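Local coordinates for tRNA (adenine-N(1)-)-methyltransferase (Thermus thermophilus, PDB 2PWY), which catalyses S-adenosyl-L-methionine-dependent methylation of N1 of adenosine 58 in tRNA and is required for growth at extreme temperatures, at residues A196-I201 with L205-A210; D84-V89 with V224-W229; G97-E102 with E161-A166. All blocks are in the same frame, centred on the assembly; numbering follows the deposited sequence.

Interaction 1: residues A196-I201 with L205-A210; sequences AYLPNI and LELVRA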
loop_
_atom_site.group_PDB
_atom_site.type_symbol
_atom_site.label_atom_id
_atom_site.label_comp_id
_atom_site.label_asym_id
_atom_site.label_seq_id
_atom_site.Cartn_x
_atom_site.Cartn_y
_atom_site.Cartn_z
ATOM N N ALA A 196 -0.436 -19.873 8.419
ATOM C CA ALA A 196 -1.746 -19.554 8.986
ATOM C C ALA A 196 -2.270 -18.221 8.479
ATOM O O ALA A 196 -1.519 -17.256 8.336
ATOM C CB ALA A 196 -1.699 -19.531 10.505
ATOM N N TYR A 197 -3.583 -18.191 8.252
ATOM C CA TYR A 197 -4.318 -17.018 7.775
ATOM C C TYR A 197 -5.101 -16.451 8.962
ATOM O O TYR A 197 -5.889 -17.159 9.582
ATOM C CB TYR A 197 -5.238 -17.516 6.663
ATOM C CG TYR A 197 -6.210 -16.569 5.992
ATOM C CD1 TYR A 197 -5.842 -15.852 4.846
ATOM C CD2 TYR A 197 -7.534 -16.483 6.421
ATOM C CE1 TYR A 197 -6.768 -15.033 4.177
ATOM C CE2 TYR A 197 -8.467 -15.661 5.758
ATOM C CZ TYR A 197 -8.077 -14.955 4.641
ATOM O OH TYR A 197 -8.990 -14.161 3.981
ATOM N N LEU A 198 -4.847 -15.189 9.304
ATOM C CA LEU A 198 -5.449 -14.587 10.498
ATOM C C LEU A 198 -5.837 -13.122 10.262
ATOM O O LEU A 198 -4.985 -12.313 9.875
ATOM C CB LEU A 198 -4.457 -14.637 11.654
ATOM C CG LEU A 198 -4.200 -16.001 12.288
ATOM C CD1 LEU A 198 -2.983 -15.918 13.232
ATOM C CD2 LEU A 198 -5.451 -16.529 13.016
ATOM N N PRO A 199 -7.118 -12.781 10.484
ATOM C CA PRO A 199 -7.539 -11.402 10.203
ATOM C C PRO A 199 -6.914 -10.320 11.098
ATOM O O PRO A 199 -6.641 -9.209 10.608
ATOM C CB PRO A 199 -9.061 -11.436 10.410
ATOM C CG PRO A 199 -9.433 -12.889 10.410
ATOM C CD PRO A 199 -8.241 -13.620 10.948
ATOM N N ASN A 200 -6.706 -10.626 12.375
ATOM C CA ASN A 200 -6.336 -9.612 13.366
ATOM C C ASN A 200 -4.873 -9.701 13.762
ATOM O O ASN A 200 -4.338 -10.799 13.976
ATOM C CB ASN A 200 -7.203 -9.746 14.631
ATOM C CG ASN A 200 -8.649 -9.375 14.380
ATOM O OD1 ASN A 200 -8.984 -8.200 14.263
ATOM N ND2 ASN A 200 -9.515 -10.378 14.294
ATOM N N ILE A 201 -4.229 -8.546 13.889
ATOM C CA ILE A 201 -2.840 -8.536 14.346
ATOM C C ILE A 201 -2.695 -9.107 15.769
ATOM O O ILE A 201 -1.648 -9.657 16.118
ATOM C CB ILE A 201 -2.206 -7.126 14.232
ATOM C CG1 ILE A 201 -0.666 -7.217 14.179
ATOM C CG2 ILE A 201 -2.674 -6.219 15.373
ATOM C CD1 ILE A 201 -0.104 -8.021 12.985
ATOM N N LEU A 205 -0.055 -11.976 16.918
ATOM C CA LEU A 205 0.854 -11.905 18.051
ATOM C C LEU A 205 0.653 -13.090 18.986
ATOM O O LEU A 205 1.627 -13.643 19.497
ATOM C CB LEU A 205 0.697 -10.565 18.794
ATOM C CG LEU A 205 1.144 -9.340 17.983
ATOM C CD1 LEU A 205 0.589 -8.062 18.625
ATOM C CD2 LEU A 205 2.671 -9.292 17.867
ATOM N N GLU A 206 -0.606 -13.480 19.194
ATOM C CA GLU A 206 -0.915 -14.640 20.022
ATOM C C GLU A 206 -0.297 -15.918 19.432
ATOM O O GLU A 206 0.302 -16.712 20.166
ATOM C CB GLU A 206 -2.432 -14.799 20.235
ATOM C CG GLU A 206 -2.773 -15.911 21.228
ATOM C CD GLU A 206 -4.180 -15.807 21.820
ATOM O OE1 GLU A 206 -4.924 -14.841 21.516
ATOM O OE2 GLU A 206 -4.529 -16.709 22.612
ATOM N N LEU A 207 -0.433 -16.102 18.116
ATOM C CA LEU A 207 0.147 -17.264 17.434
ATOM C C LEU A 207 1.682 -17.277 17.538
ATOM O O LEU A 207 2.292 -18.320 17.810
ATOM C CB LEU A 207 -0.304 -17.332 15.962
ATOM C CG LEU A 207 0.365 -18.425 15.106
ATOM C CD1 LEU A 207 0.098 -19.829 15.702
ATOM C CD2 LEU A 207 -0.148 -18.343 13.670
ATOM N N VAL A 208 2.292 -16.111 17.339
ATOM C CA VAL A 208 3.747 -15.974 17.438
ATOM C C VAL A 208 4.228 -16.402 18.824
ATOM O O VAL A 208 5.180 -17.172 18.936
ATOM C CB VAL A 208 4.209 -14.532 17.069
ATOM C CG1 VAL A 208 5.653 -14.253 17.544
ATOM C CG2 VAL A 208 4.087 -14.336 15.557
ATOM N N ARG A 209 3.540 -15.938 19.866
ATOM C CA ARG A 209 3.894 -16.323 21.243
ATOM C C ARG A 209 3.662 -17.815 21.487
ATOM O O ARG A 209 4.531 -18.496 22.041
ATOM C CB ARG A 209 3.133 -15.467 22.262
ATOM N N ALA A 210 2.522 -18.336 21.032
ATOM C CA ALA A 210 2.188 -19.758 21.198
ATOM C C ALA A 210 3.190 -20.689 20.508
ATOM O O ALA A 210 3.518 -21.749 21.035
ATOM C CB ALA A 210 0.781 -20.033 20.700
#
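L207 presses one methyl, CD2, against the two side chains that strand 192-198 directs toward helix 201-211, those of A196 and L198. The pair is a strand-turn-helix unit of the Rossmann-like class I methyltransferase fold, in which the helix folds back over the sheet that its own strand belongs to. With CG of L207 anti to the backbone N (chi1 174°), the branch leaves the helix on its sheet-facing side and CD2 meets A196 CB at 3.7 Å. The same methyl lies 3.8 Å from L198 CD1. L198 approaches from its own side: its CG stands beside the backbone N, opposite the carbonyl carbon, and the two leucine chains cross obliquely, so that L198 CD1 also comes within 4.1 Å of L207 CB. A196 and L198 face the helix, while Y197 between them points to the other side of the sheet, toward helix 82-91. V250 of the neighbouring strand 248-254 also touches L207, and the small apolar cluster is buried.

Nearer the turn the contact becomes polar. N200 occupies the N-cap position, and its backbone N is bonded by Q203 OE1 from the first turn of the helix; its own side chain serves the interface, with OD1 accepting from A236 N of the second subunit. At the helix start the side chains of I201 and L205 meet their own copies in the fourth subunit. L205 N donates to I201 O over 2.9 Å, with an N-H...O angle of 161°, the i to i-4 helical bond that joins the two segments. The L205 side chain leans back over that same carbonyl: CB and CD1 each stand 3.7 Å from I201 O, and CG approaches it to 3.4 Å.

Interaction 2: residues D84-V89 with V224-W229; sequences DASAMV and VGWREW
D84 and V224 lie alongside each other, their side chains running opposite ways, where helix 82-91 packs against strand 216-232. From CB, which lies near the ring of Y197, the D84 side chain turns so that CG stands beside the backbone N (chi1 -57°), bringing the carboxylate to the strand. OD1 lies 3.6 Å from V224 CB and accepts a hydrogen bond of 2.8 Å from a water. That water in turn accepts from V224 N, also at 2.8 Å, thus joining helix side chain and strand backbone. The other oxygen, OD2, is hydrogen-bonded to T246 OG1, so both ends of the carboxylate are held. One turn on, A87 CB presses on V224 CG2 at 3.5 Å. S86 OG sits 4.1 Å from W226 CZ2, at the edge of the indole and near its plane; its stronger polar partner is T90 of the third subunit, whose own W226 packs on A87. Residues 224-228 pair antiparallel with a strand of that subunit, continuing the sheet across the interface. Helix 82-91 lies on a mixed sheet in which the reversed strand 248-254 is inserted between 192-198 and 216-232, the arrangement typical of the class I methyltransferase fold.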
loop_
_atom_site.group_PDB
_atom_site.type_symbol
_atom_site.label_atom_id
_atom_site.label_comp_id
_atom_site.label_asym_id
_atom_site.label_seq_id
_atom_site.Cartn_x
_atom_site.Cartn_y
_atom_site.Cartn_z
ATOM N N ASP A 84 -4.830 -14.354 -1.160
ATOM C CA ASP A 84 -4.204 -14.976 0.002
ATOM C C ASP A 84 -3.971 -16.463 -0.211
ATOM O O ASP A 84 -2.925 -16.982 0.175
ATOM C CB ASP A 84 -5.071 -14.735 1.241
ATOM C CG ASP A 84 -5.305 -13.247 1.499
ATOM O OD1 ASP A 84 -4.313 -12.504 1.502
ATOM O OD2 ASP A 84 -6.471 -12.840 1.666
ATOM N N ALA A 85 -4.935 -17.145 -0.822
ATOM C CA ALA A 85 -4.805 -18.587 -1.089
ATOM C C ALA A 85 -3.648 -18.829 -2.066
ATOM O O ALA A 85 -2.832 -19.731 -1.870
ATOM C CB ALA A 85 -6.107 -19.157 -1.618
ATOM N N SER A 86 -3.570 -17.987 -3.091
ATOM C CA SER A 86 -2.462 -17.982 -4.042
ATOM C C SER A 86 -1.104 -17.843 -3.335
ATOM O O SER A 86 -0.170 -18.629 -3.585
ATOM C CB SER A 86 -2.673 -16.824 -5.032
ATOM O OG SER A 86 -1.624 -16.752 -5.979
ATOM N N ALA A 87 -0.989 -16.853 -2.449
ATOM C CA ALA A 87 0.245 -16.635 -1.689
ATOM C C ALA A 87 0.547 -17.802 -0.758
ATOM O O ALA A 87 1.708 -18.209 -0.625
ATOM C CB ALA A 87 0.184 -15.322 -0.919
ATOM N N MET A 88 -0.489 -18.347 -0.121
ATOM C CA MET A 88 -0.273 -19.465 0.810
ATOM C C MET A 88 0.336 -20.682 0.128
ATOM O O MET A 88 1.217 -21.328 0.687
ATOM C CB MET A 88 -1.563 -19.845 1.530
ATOM C CG MET A 88 -1.986 -18.803 2.523
ATOM S SD MET A 88 -3.543 -19.213 3.312
ATOM C CE MET A 88 -2.983 -20.468 4.471
ATOM N N VAL A 89 -0.111 -20.979 -1.089
ATOM C CA VAL A 89 0.448 -22.107 -1.830
ATOM C C VAL A 89 1.941 -21.908 -2.109
ATOM O O VAL A 89 2.730 -22.853 -2.001
ATOM C CB VAL A 89 -0.345 -22.361 -3.114
ATOM C CG1 VAL A 89 0.386 -23.360 -4.015
ATOM C CG2 VAL A 89 -1.747 -22.875 -2.741
ATOM N N VAL A 224 -0.758 -9.582 1.994
ATOM C CA VAL A 224 -0.849 -9.620 0.545
ATOM C C VAL A 224 -1.815 -8.527 0.100
ATOM O O VAL A 224 -2.919 -8.399 0.639
ATOM C CB VAL A 224 -1.332 -11.018 0.045
ATOM C CG1 VAL A 224 -1.494 -11.043 -1.462
ATOM C CG2 VAL A 224 -0.353 -12.116 0.483
ATOM N N GLY A 225 -1.377 -7.723 -0.860
ATOM C CA GLY A 225 -2.244 -6.746 -1.497
ATOM C C GLY A 225 -2.242 -6.961 -2.993
ATOM O O GLY A 225 -1.171 -7.100 -3.612
ATOM N N TRP A 226 -3.439 -6.998 -3.576
ATOM C CA TRP A 226 -3.586 -6.938 -5.032
ATOM C C TRP A 226 -4.319 -5.638 -5.317
ATOM O O TRP A 226 -5.554 -5.543 -5.180
ATOM C CB TRP A 226 -4.358 -8.137 -5.584
ATOM C CG TRP A 226 -3.592 -9.452 -5.646
ATOM C CD1 TRP A 226 -2.378 -9.741 -5.090
ATOM C CD2 TRP A 226 -4.038 -10.659 -6.287
ATOM N NE1 TRP A 226 -2.035 -11.057 -5.355
ATOM C CE2 TRP A 226 -3.037 -11.635 -6.089
ATOM C CE3 TRP A 226 -5.192 -11.004 -7.009
ATOM C CZ2 TRP A 226 -3.153 -12.945 -6.592
ATOM C CZ3 TRP A 226 -5.305 -12.302 -7.519
ATOM C CH2 TRP A 226 -4.294 -13.252 -7.302
ATOM N N ARG A 227 -3.537 -4.625 -5.668
ATOM C CA ARG A 227 -4.047 -3.278 -5.887
ATOM C C ARG A 227 -4.555 -3.187 -7.310
ATOM O O ARG A 227 -3.767 -3.148 -8.257
ATOM C CB ARG A 227 -2.932 -2.266 -5.631
ATOM C CG ARG A 227 -3.325 -0.810 -5.769
ATOM C CD ARG A 227 -2.128 0.059 -5.331
ATOM N NE ARG A 227 -2.323 1.510 -5.487
ATOM C CZ ARG A 227 -3.196 2.245 -4.796
ATOM N NH1 ARG A 227 -4.021 1.684 -3.908
ATOM N NH2 ARG A 227 -3.263 3.548 -5.014
ATOM N N GLU A 228 -5.876 -3.179 -7.444
ATOM C CA GLU A 228 -6.534 -3.144 -8.754
ATOM C C GLU A 228 -6.576 -1.742 -9.347
ATOM O O GLU A 228 -6.787 -0.759 -8.627
ATOM C CB GLU A 228 -7.959 -3.686 -8.637
ATOM C CG GLU A 228 -8.045 -5.069 -7.982
ATOM C CD GLU A 228 -7.745 -6.212 -8.932
ATOM O OE1 GLU A 228 -7.704 -5.995 -10.161
ATOM O OE2 GLU A 228 -7.561 -7.347 -8.432
ATOM N N TRP A 229 -6.364 -1.666 -10.658
ATOM C CA TRP A 229 -6.538 -0.436 -11.406
ATOM C C TRP A 229 -7.805 -0.476 -12.241
ATOM O O TRP A 229 -8.241 -1.556 -12.698
ATOM C CB TRP A 229 -5.334 -0.185 -12.333
ATOM C CG TRP A 229 -4.095 0.305 -11.652
ATOM C CD1 TRP A 229 -3.396 -0.309 -10.640
ATOM C CD2 TRP A 229 -3.389 1.510 -11.955
ATOM N NE1 TRP A 229 -2.291 0.449 -10.306
ATOM C CE2 TRP A 229 -2.266 1.570 -11.093
ATOM C CE3 TRP A 229 -3.586 2.541 -12.886
ATOM C CZ2 TRP A 229 -1.353 2.641 -11.123
ATOM C CZ3 TRP A 229 -2.683 3.608 -12.909
ATOM C CH2 TRP A 229 -1.583 3.643 -12.032
HETATM O O HOH W 1 -2.440 -11.404 3.282
#

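Interaction 3: residues G97-E102 with E161-A166; sequences GMRVLE and ELEEAA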
loop_
_atom_site.group_PDB
_atom_site.type_symbol
_atom_site.label_atom_id
_atom_site.label_comp_id
_atom_site.label_asym_id
_atom_site.label_seq_id
_atom_site.Cartn_x
_atom_site.Cartn_y
_atom_site.Cartn_z
ATOM N N GLY A 97 2.558 -33.851 -6.114
ATOM C CA GLY A 97 2.895 -35.083 -5.408
ATOM C C GLY A 97 2.988 -34.901 -3.912
ATOM O O GLY A 97 3.070 -35.889 -3.163
ATOM N N MET A 98 2.993 -33.645 -3.459
ATOM C CA MET A 98 3.121 -33.370 -2.031
ATOM C C MET A 98 1.842 -33.676 -1.254
ATOM O O MET A 98 0.761 -33.771 -1.840
ATOM C CB MET A 98 3.555 -31.926 -1.794
ATOM C CG MET A 98 5.041 -31.707 -2.036
ATOM S SD MET A 98 5.543 -30.019 -1.673
ATOM C CE MET A 98 7.251 -30.017 -2.224
ATOM N N ARG A 99 1.989 -33.788 0.066
ATOM C CA ARG A 99 0.875 -34.076 0.968
ATOM C C ARG A 99 0.739 -32.892 1.916
ATOM O O ARG A 99 1.682 -32.564 2.639
ATOM C CB ARG A 99 1.147 -35.367 1.734
ATOM C CG ARG A 99 1.410 -36.554 0.823
ATOM C CD ARG A 99 1.817 -37.807 1.593
ATOM N NE ARG A 99 0.663 -38.592 2.042
ATOM C CZ ARG A 99 0.262 -38.664 3.306
ATOM N NH1 ARG A 99 0.921 -37.999 4.242
ATOM N NH2 ARG A 99 -0.791 -39.409 3.642
ATOM N N VAL A 100 -0.422 -32.246 1.884
ATOM C CA VAL A 100 -0.642 -31.043 2.682
ATOM C C VAL A 100 -1.806 -31.231 3.650
ATOM O O VAL A 100 -2.859 -31.742 3.275
ATOM C CB VAL A 100 -0.829 -29.784 1.780
ATOM C CG1 VAL A 100 -2.038 -29.929 0.828
ATOM C CG2 VAL A 100 -0.940 -28.517 2.625
ATOM N N LEU A 101 -1.586 -30.808 4.891
ATOM C CA LEU A 101 -2.603 -30.876 5.935
ATOM C C LEU A 101 -3.330 -29.536 5.986
ATOM O O LEU A 101 -2.690 -28.478 5.963
ATOM C CB LEU A 101 -1.933 -31.153 7.281
ATOM C CG LEU A 101 -2.832 -31.400 8.494
ATOM C CD1 LEU A 101 -3.650 -32.683 8.345
ATOM C CD2 LEU A 101 -1.945 -31.425 9.772
ATOM N N GLU A 102 -4.659 -29.585 6.072
ATOM C CA GLU A 102 -5.464 -28.371 6.121
ATOM C C GLU A 102 -6.511 -28.401 7.220
ATOM O O GLU A 102 -7.187 -29.409 7.409
ATOM C CB GLU A 102 -6.199 -28.136 4.784
ATOM C CG GLU A 102 -7.081 -26.881 4.816
ATOM C CD GLU A 102 -8.031 -26.726 3.620
ATOM O OE1 GLU A 102 -8.542 -27.739 3.085
ATOM O OE2 GLU A 102 -8.268 -25.561 3.219
ATOM N N GLU A 161 -5.772 -38.578 13.952
ATOM C CA GLU A 161 -4.707 -39.579 13.919
ATOM C C GLU A 161 -3.829 -39.304 12.714
ATOM O O GLU A 161 -4.273 -39.469 11.575
ATOM C CB GLU A 161 -5.291 -40.982 13.824
ATOM C CG GLU A 161 -5.982 -41.415 15.082
ATOM C CD GLU A 161 -6.561 -42.813 14.982
ATOM O OE1 GLU A 161 -6.608 -43.392 13.872
ATOM O OE2 GLU A 161 -6.978 -43.321 16.037
ATOM N N LEU A 162 -2.591 -38.879 12.962
ATOM C CA LEU A 162 -1.695 -38.447 11.892
ATOM C C LEU A 162 -0.352 -39.161 11.955
ATOM O O LEU A 162 0.136 -39.465 13.042
ATOM C CB LEU A 162 -1.466 -36.924 11.966
ATOM C CG LEU A 162 -2.689 -36.023 11.752
ATOM C CD1 LEU A 162 -2.294 -34.554 11.727
ATOM C CD2 LEU A 162 -3.463 -36.389 10.484
ATOM N N GLU A 163 0.239 -39.420 10.786
ATOM C CA GLU A 163 1.596 -39.950 10.720
ATOM C C GLU A 163 2.608 -38.840 10.938
ATOM O O GLU A 163 2.532 -37.799 10.291
ATOM C CB GLU A 163 1.860 -40.613 9.371
ATOM C CG GLU A 163 1.078 -41.883 9.150
ATOM C CD GLU A 163 1.439 -42.542 7.851
ATOM O OE1 GLU A 163 1.151 -41.950 6.783
ATOM O OE2 GLU A 163 2.011 -43.648 7.894
ATOM N N GLU A 164 3.570 -39.073 11.827
ATOM C CA GLU A 164 4.610 -38.083 12.103
ATOM C C GLU A 164 5.473 -37.783 10.869
ATOM O O GLU A 164 5.887 -38.688 10.149
ATOM C CB GLU A 164 5.499 -38.540 13.262
ATOM C CG GLU A 164 6.658 -37.594 13.563
ATOM C CD GLU A 164 7.437 -37.986 14.807
ATOM O OE1 GLU A 164 8.648 -37.693 14.858
ATOM O OE2 GLU A 164 6.850 -38.592 15.732
ATOM N N ALA A 165 5.737 -36.498 10.646
ATOM C CA ALA A 165 6.646 -36.066 9.575
ATOM C C ALA A 165 6.231 -36.635 8.211
ATOM O O ALA A 165 7.086 -36.992 7.387
ATOM C CB ALA A 165 8.103 -36.437 9.913
ATOM N N ALA A 166 4.921 -36.721 7.978
ATOM C CA ALA A 166 4.389 -37.265 6.724
ATOM C C ALA A 166 3.886 -36.183 5.769
ATOM O O ALA A 166 3.610 -36.463 4.608
ATOM C CB ALA A 166 3.281 -38.298 6.995
HETATM O O HOH W 2 -0.145 -39.718 6.297
#
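A water gripped between R99 NH2 and E163 OE1 links the start of strand 99-103 to the type II beta turn E163-A166, which leads into strand 167-173 beside it in the Rossmann-like sheet. The water accepts from NH2 at 2.7 Å and donates to OE1 at 2.6 Å. The arginine chain, bent at chi3 (87°), brings its other terminal nitrogen to the turn: NH1 donates to A166 O over 3.1 Å. The oxygen lies close to the guanidinium plane, yet the donor sits above the carbonyl plane, and the N-H...O angle is only 149°. E163 OE1, well out of the guanidinium plane, reaches NH2 only through charge and the water. R99 also makes a cation-pi contact with Y167. Replacing R99 by a leucine would probably leave A166 O without this donor, the E163 carboxylate without its nearby positive charge, and the water with no bridge to the strand. Deeper in, L101 and L162 reach toward each other tip to tip, and both also touch Y127 and A187. L162 CD1 fits against both methyls of L101, 3.7 Å from CD2 and 4.1 Å from CD1.

How the interactions relate
All three contacts belong to one catalytic domain and reach the same mixed sheet. Interactions 1 and 2 touch: Y197 CE1 lies 3.3 Å from D84 OD2, and Y197 CB 4.1 Å from M88 SD, so strand 192-198 carries helix 201-211 on one face and helix 82-91 on the other. Both also meet the third subunit, whereas no other chain of the assembly touches interaction 3, whose centre is about 22 Å from that of interaction 1 and 26 Å from that of interaction 2. The side chains of L198, D84 and L101, one from each contact, lie about 10, 9 and 10 Å from the bound S-adenosyl-L-homocysteine.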